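Local coordinates for protein MpaA (Escherichia coli O157:H7, PDB 5HXD) that probably cleaves the gamma-D-glutamyl-diaminopimelic acid amide bond of the murein tripeptide, as a zinc-dependent amidase of the peptidase M14 family involved in breaking down muropeptides, at residues E52-V57 against A209-I214; V56-C61 against D217-K222. One frame throughout, in Å; residues are numbered along the deposited sequence.

Both contacts are buried and start from the same helix, 53-65, but they use different parts of it. Contact 1 sets its first turn against the end of strand 206-210 and the loop that follows, beside the zinc ion and with its centre about 10 Å from the centre of the chain. Contact 2, its centre about 14 Å from that of the chain, pairs the next part of the helix with helix 216-222, whose other side carries exposed charged residues. Contact 1 combines a metal ligand with an aromatic ring and serine side chains, whereas contact 2 joins two helices through alanine, serine, threonine and cysteine. The contacts touch where Phe211 CE2 lies 3.6 Å from Thr58 OG1.

Contact 1 of 2, residues E52-V57 against A209-I214; sequences ENSSVV and AEFPPI. With ZN (zinc ion), chain C.
Phe211 points its ring at the first turn of helix 53-65, where two serines meet it from different directions. Ser55 CB sits over one face of the Phe211 ring, offset toward the rim, in a CH-pi contact 4.3 Å from its centroid and 17° off the normal. Ser54 comes in at the edge, near the ring plane, with OG 3.5 Å from Phe211 CD2. Its chi1 of 64° turns OG toward this edge, and OG also has a weak hydrogen bond to Asp158. On the loop beyond, Ile214 packs against the same serine, its CG2 3.9 Å from Ser54 OG, while Ile214 O lies 3.2 Å from Ser54 CB.

Just before the helix, Glu52 stretches out past CG (chi2 -176°) and binds zinc through OE2 at 2.4 Å. Across from it, Glu210, the probable proton donor/acceptor of this M14 carboxypeptidase fold, places OE2 4.1 Å from the metal.

Strand 153-157 runs beside strand 206-210, and its His157 touches both glutamates. Farther along, helix 216-222 packs on Phe211 and Ile214 through Ala219, and the start of helix 53-65 also meets the second subunit.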
loop_
_atom_site.group_PDB
_atom_site.type_symbol
_atom_site.label_atom_id
_atom_site.label_comp_id
_atom_site.label_asym_id
_atom_site.label_seq_id
_atom_site.Cartn_x
_atom_site.Cartn_y
_atom_site.Cartn_z
ATOM N N GLU A 52 6.194 -1.762 0.883
ATOM C CA GLU A 52 6.729 -2.028 -0.463
ATOM C C GLU A 52 5.609 -2.152 -1.495
ATOM O O GLU A 52 5.384 -3.189 -2.127
ATOM C CB GLU A 52 7.639 -3.260 -0.437
ATOM C CG GLU A 52 8.731 -3.128 0.617
ATOM C CD GLU A 52 9.737 -4.268 0.639
ATOM O OE1 GLU A 52 9.415 -5.393 0.202
ATOM O OE2 GLU A 52 10.857 -4.049 1.136
ATOM N N ASN A 53 4.995 -1.000 -1.688
ATOM C CA ASN A 53 3.781 -0.732 -2.435
ATOM C C ASN A 53 3.829 -0.732 -3.967
ATOM O O ASN A 53 2.859 -1.094 -4.642
ATOM C CB ASN A 53 3.335 0.643 -1.917
ATOM C CG ASN A 53 2.615 0.542 -0.613
ATOM O OD1 ASN A 53 2.103 1.527 -0.138
ATOM N ND2 ASN A 53 2.343 -0.698 -0.172
ATOM N N SER A 54 4.921 -0.194 -4.508
ATOM C CA SER A 54 5.057 -0.028 -5.959
ATOM C C SER A 54 5.019 -1.337 -6.753
ATOM O O SER A 54 4.767 -1.328 -7.959
ATOM C CB SER A 54 6.355 0.724 -6.308
ATOM O OG SER A 54 7.515 -0.010 -5.931
ATOM N N SER A 55 5.267 -2.466 -6.106
ATOM C CA SER A 55 5.156 -3.738 -6.829
ATOM C C SER A 55 3.754 -4.337 -6.675
ATOM O O SER A 55 3.274 -5.024 -7.564
ATOM C CB SER A 55 6.241 -4.732 -6.382
ATOM O OG SER A 55 6.616 -4.559 -5.024
ATOM N N VAL A 56 3.077 -4.043 -5.570
ATOM C CA VAL A 56 1.727 -4.565 -5.365
ATOM C C VAL A 56 0.722 -3.860 -6.256
ATOM O O VAL A 56 -0.303 -4.428 -6.625
ATOM C CB VAL A 56 1.274 -4.430 -3.915
ATOM C CG1 VAL A 56 -0.140 -4.988 -3.747
ATOM C CG2 VAL A 56 2.266 -5.128 -2.993
ATOM N N VAL A 57 1.013 -2.622 -6.626
ATOM C CA VAL A 57 0.142 -1.939 -7.570
ATOM C C VAL A 57 0.494 -2.383 -8.985
ATOM O O VAL A 57 -0.384 -2.552 -9.818
ATOM C CB VAL A 57 0.244 -0.419 -7.448
ATOM C CG1 VAL A 57 -0.597 0.252 -8.510
ATOM C CG2 VAL A 57 -0.200 0.017 -6.060
ATOM N N ALA A 209 12.744 -10.404 -6.590
ATOM C CA ALA A 209 12.900 -9.322 -7.536
ATOM C C ALA A 209 12.723 -7.993 -6.816
ATOM O O ALA A 209 11.587 -7.612 -6.504
ATOM C CB ALA A 209 11.885 -9.453 -8.669
ATOM N N GLU A 210 13.821 -7.281 -6.553
ATOM C CA GLU A 210 13.742 -5.982 -5.862
ATOM C C GLU A 210 13.589 -4.812 -6.831
ATOM O O GLU A 210 14.506 -4.495 -7.589
ATOM C CB GLU A 210 14.976 -5.754 -4.996
ATOM C CG GLU A 210 15.154 -6.762 -3.904
ATOM C CD GLU A 210 14.749 -6.214 -2.577
ATOM O OE1 GLU A 210 14.045 -5.184 -2.568
ATOM O OE2 GLU A 210 15.146 -6.798 -1.545
ATOM N N PHE A 211 12.422 -4.178 -6.802
ATOM C CA PHE A 211 12.205 -2.947 -7.544
ATOM C C PHE A 211 13.221 -1.901 -7.118
ATOM O O PHE A 211 13.834 -2.014 -6.059
ATOM C CB PHE A 211 10.805 -2.412 -7.297
ATOM C CG PHE A 211 9.819 -2.771 -8.353
ATOM C CD1 PHE A 211 10.056 -3.818 -9.221
ATOM C CD2 PHE A 211 8.639 -2.050 -8.477
ATOM C CE1 PHE A 211 9.122 -4.153 -10.199
ATOM C CE2 PHE A 211 7.706 -2.367 -9.454
ATOM C CZ PHE A 211 7.947 -3.422 -10.315
ATOM N N PRO A 212 13.412 -0.869 -7.940
ATOM C CA PRO A 212 14.192 0.266 -7.443
ATOM C C PRO A 212 13.249 1.199 -6.707
ATOM O O PRO A 212 12.047 0.912 -6.673
ATOM C CB PRO A 212 14.731 0.896 -8.718
ATOM C CG PRO A 212 13.622 0.646 -9.723
ATOM C CD PRO A 212 13.006 -0.695 -9.348
ATOM N N PRO A 213 13.769 2.279 -6.104
ATOM C CA PRO A 213 12.818 3.288 -5.626
ATOM C C PRO A 213 12.062 3.848 -6.817
ATOM O O PRO A 213 12.682 4.296 -7.779
ATOM C CB PRO A 213 13.706 4.338 -4.976
ATOM C CG PRO A 213 14.953 3.590 -4.602
ATOM C CD PRO A 213 15.152 2.589 -5.703
ATOM N N ILE A 214 10.742 3.771 -6.777
ATOM C CA ILE A 214 9.922 4.174 -7.906
ATOM C C ILE A 214 8.453 4.290 -7.488
ATOM O O ILE A 214 7.946 3.474 -6.719
ATOM C CB ILE A 214 10.057 3.180 -9.074
ATOM C CG1 ILE A 214 9.319 3.718 -10.309
ATOM C CG2 ILE A 214 9.576 1.774 -8.650
ATOM C CD1 ILE A 214 9.329 2.799 -11.514
HETATM ZN ZN ZN C . 12.441 -5.897 1.363
#

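Contact 2 of 2, residues V56-C61 against D217-K222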
loop_
_atom_site.group_PDB
_atom_site.type_symbol
_atom_site.label_atom_id
_atom_site.label_comp_id
_atom_site.label_asym_id
_atom_site.label_seq_id
_atom_site.Cartn_x
_atom_site.Cartn_y
_atom_site.Cartn_z
ATOM N N VAL A 56 3.077 -4.043 -5.570
ATOM C CA VAL A 56 1.727 -4.565 -5.365
ATOM C C VAL A 56 0.722 -3.860 -6.256
ATOM O O VAL A 56 -0.303 -4.428 -6.625
ATOM C CB VAL A 56 1.274 -4.430 -3.915
ATOM C CG1 VAL A 56 -0.140 -4.988 -3.747
ATOM C CG2 VAL A 56 2.266 -5.128 -2.993
ATOM N N VAL A 57 1.013 -2.622 -6.626
ATOM C CA VAL A 57 0.142 -1.939 -7.570
ATOM C C VAL A 57 0.494 -2.383 -8.985
ATOM O O VAL A 57 -0.384 -2.552 -9.818
ATOM C CB VAL A 57 0.244 -0.419 -7.448
ATOM C CG1 VAL A 57 -0.597 0.252 -8.510
ATOM C CG2 VAL A 57 -0.200 0.017 -6.060
ATOM N N THR A 58 1.782 -2.608 -9.228
ATOM C CA THR A 58 2.260 -3.038 -10.536
ATOM C C THR A 58 1.732 -4.419 -10.905
ATOM O O THR A 58 1.219 -4.625 -12.007
ATOM C CB THR A 58 3.787 -3.078 -10.599
ATOM O OG1 THR A 58 4.308 -1.751 -10.492
ATOM C CG2 THR A 58 4.232 -3.680 -11.926
ATOM N N LEU A 59 1.863 -5.356 -9.971
ATOM C CA LEU A 59 1.332 -6.706 -10.147
ATOM C C LEU A 59 -0.191 -6.726 -10.237
ATOM O O LEU A 59 -0.748 -7.510 -10.993
ATOM C CB LEU A 59 1.795 -7.616 -9.010
ATOM C CG LEU A 59 1.379 -9.084 -9.121
ATOM C CD1 LEU A 59 1.868 -9.674 -10.432
ATOM C CD2 LEU A 59 1.919 -9.872 -7.932
ATOM N N SER A 60 -0.861 -5.868 -9.468
ATOM C CA SER A 60 -2.320 -5.744 -9.528
ATOM C C SER A 60 -2.764 -5.178 -10.871
ATOM O O SER A 60 -3.856 -5.484 -11.356
ATOM C CB SER A 60 -2.842 -4.852 -8.393
ATOM O OG SER A 60 -4.262 -4.736 -8.435
ATOM N N CYS A 61 -1.909 -4.337 -11.460
ATOM C CA CYS A 61 -2.189 -3.730 -12.761
ATOM C C CYS A 61 -1.972 -4.752 -13.856
ATOM O O CYS A 61 -2.772 -4.867 -14.784
ATOM C CB CYS A 61 -1.308 -2.503 -13.003
ATOM S SG CYS A 61 -1.869 -1.003 -12.149
ATOM N N ASP A 217 3.024 5.235 -9.877
ATOM C CA ASP A 217 2.498 5.890 -11.067
ATOM C C ASP A 217 3.384 5.640 -12.287
ATOM O O ASP A 217 2.885 5.441 -13.402
ATOM C CB ASP A 217 2.342 7.387 -10.819
ATOM C CG ASP A 217 1.823 8.126 -12.035
ATOM O OD1 ASP A 217 0.594 8.084 -12.296
ATOM O OD2 ASP A 217 2.653 8.748 -12.733
ATOM N N GLU A 218 4.699 5.640 -12.064
ATOM C CA GLU A 218 5.671 5.358 -13.120
ATOM C C GLU A 218 5.930 3.845 -13.302
ATOM O O GLU A 218 6.264 3.380 -14.401
ATOM C CB GLU A 218 6.996 6.083 -12.828
ATOM C CG GLU A 218 8.033 5.961 -13.961
ATOM C CD GLU A 218 9.453 6.282 -13.518
ATOM O OE1 GLU A 218 9.629 6.845 -12.418
ATOM O OE2 GLU A 218 10.396 5.954 -14.272
ATOM N N ALA A 219 5.790 3.081 -12.222
ATOM C CA ALA A 219 5.959 1.636 -12.292
ATOM C C ALA A 219 4.776 1.008 -13.030
ATOM O O ALA A 219 4.924 -0.005 -13.731
ATOM C CB ALA A 219 6.112 1.044 -10.890
ATOM N N SER A 220 3.608 1.632 -12.894
ATOM C CA SER A 220 2.428 1.210 -13.641
ATOM C C SER A 220 2.560 1.555 -15.137
ATOM O O SER A 220 1.763 1.100 -15.958
ATOM C CB SER A 220 1.180 1.853 -13.050
ATOM O OG SER A 220 0.019 1.288 -13.620
ATOM N N GLU A 221 3.569 2.369 -15.454
ATOM C CA GLU A 221 3.980 2.728 -16.821
ATOM C C GLU A 221 5.214 1.912 -17.263
ATOM O O GLU A 221 5.160 1.124 -18.207
ATOM C CB GLU A 221 4.262 4.254 -16.888
ATOM C CG GLU A 221 5.297 4.789 -17.918
ATOM C CD GLU A 221 5.091 4.317 -19.364
ATOM O OE1 GLU A 221 3.943 3.972 -19.740
ATOM O OE2 GLU A 221 6.092 4.287 -20.128
ATOM N N LYS A 222 6.314 2.093 -16.544
ATOM C CA LYS A 222 7.623 1.562 -16.929
ATOM C C LYS A 222 7.766 0.028 -16.882
ATOM O O LYS A 222 8.511 -0.543 -17.674
ATOM C CB LYS A 222 8.683 2.202 -16.033
ATOM C CG LYS A 222 10.103 1.891 -16.359
ATOM C CD LYS A 222 10.987 2.330 -15.190
ATOM C CE LYS A 222 12.461 2.316 -15.551
ATOM N NZ LYS A 222 12.730 3.264 -16.664
#
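Thr58 faces Ala219 and Ser220 where helix 53-65 passes helix 216-222, and its side chain divides between two tasks. From CB, one branch carries OG1 beside the backbone N (chi1 -67°). This atom lies 3.4 Å from Ala219 CB and 3.7 Å from Ala219 O, yet its hydrogen bond runs back within its own helix, to Ser54 O. The hydroxyl is thereby satisfied one turn earlier while the oxygen serves as a packing surface for the alanine methyl. The other branch of Thr58, CG2, comes no nearer than 4.2 Å to Ala219 O across the interface.

One turn later, Cys61 takes over. Its side chain sets out toward the opposing helix and brings SG to 3.3 Å from Ser220 OG. Ser220 answers with OG anti to its backbone N (chi1 -170°), which carries the hydroxyl to the cysteine; Cys61 CB is a further neighbour at 4.1 Å.

With such short side chains between them, the backbones come near: the CA atoms of Thr58 and Ser220 are 5.3 Å apart, and the axes of the two short segments approach to 8.9 Å at a signed crossing angle of -41°. The contact is plain helix-to-helix packing, away from the zinc site.

Both helices also reach the dimer interface: Ser60 OG hydrogen-bonds to Leu86 O of the second subunit, and Asp217 OD2 to Ser117 OG of that same neighbouring chain. Within the subunit, helix 224-230 covers the same part of helix 53-65, touching Thr58 and Leu59 through Met227 and Cys61 through Leu224.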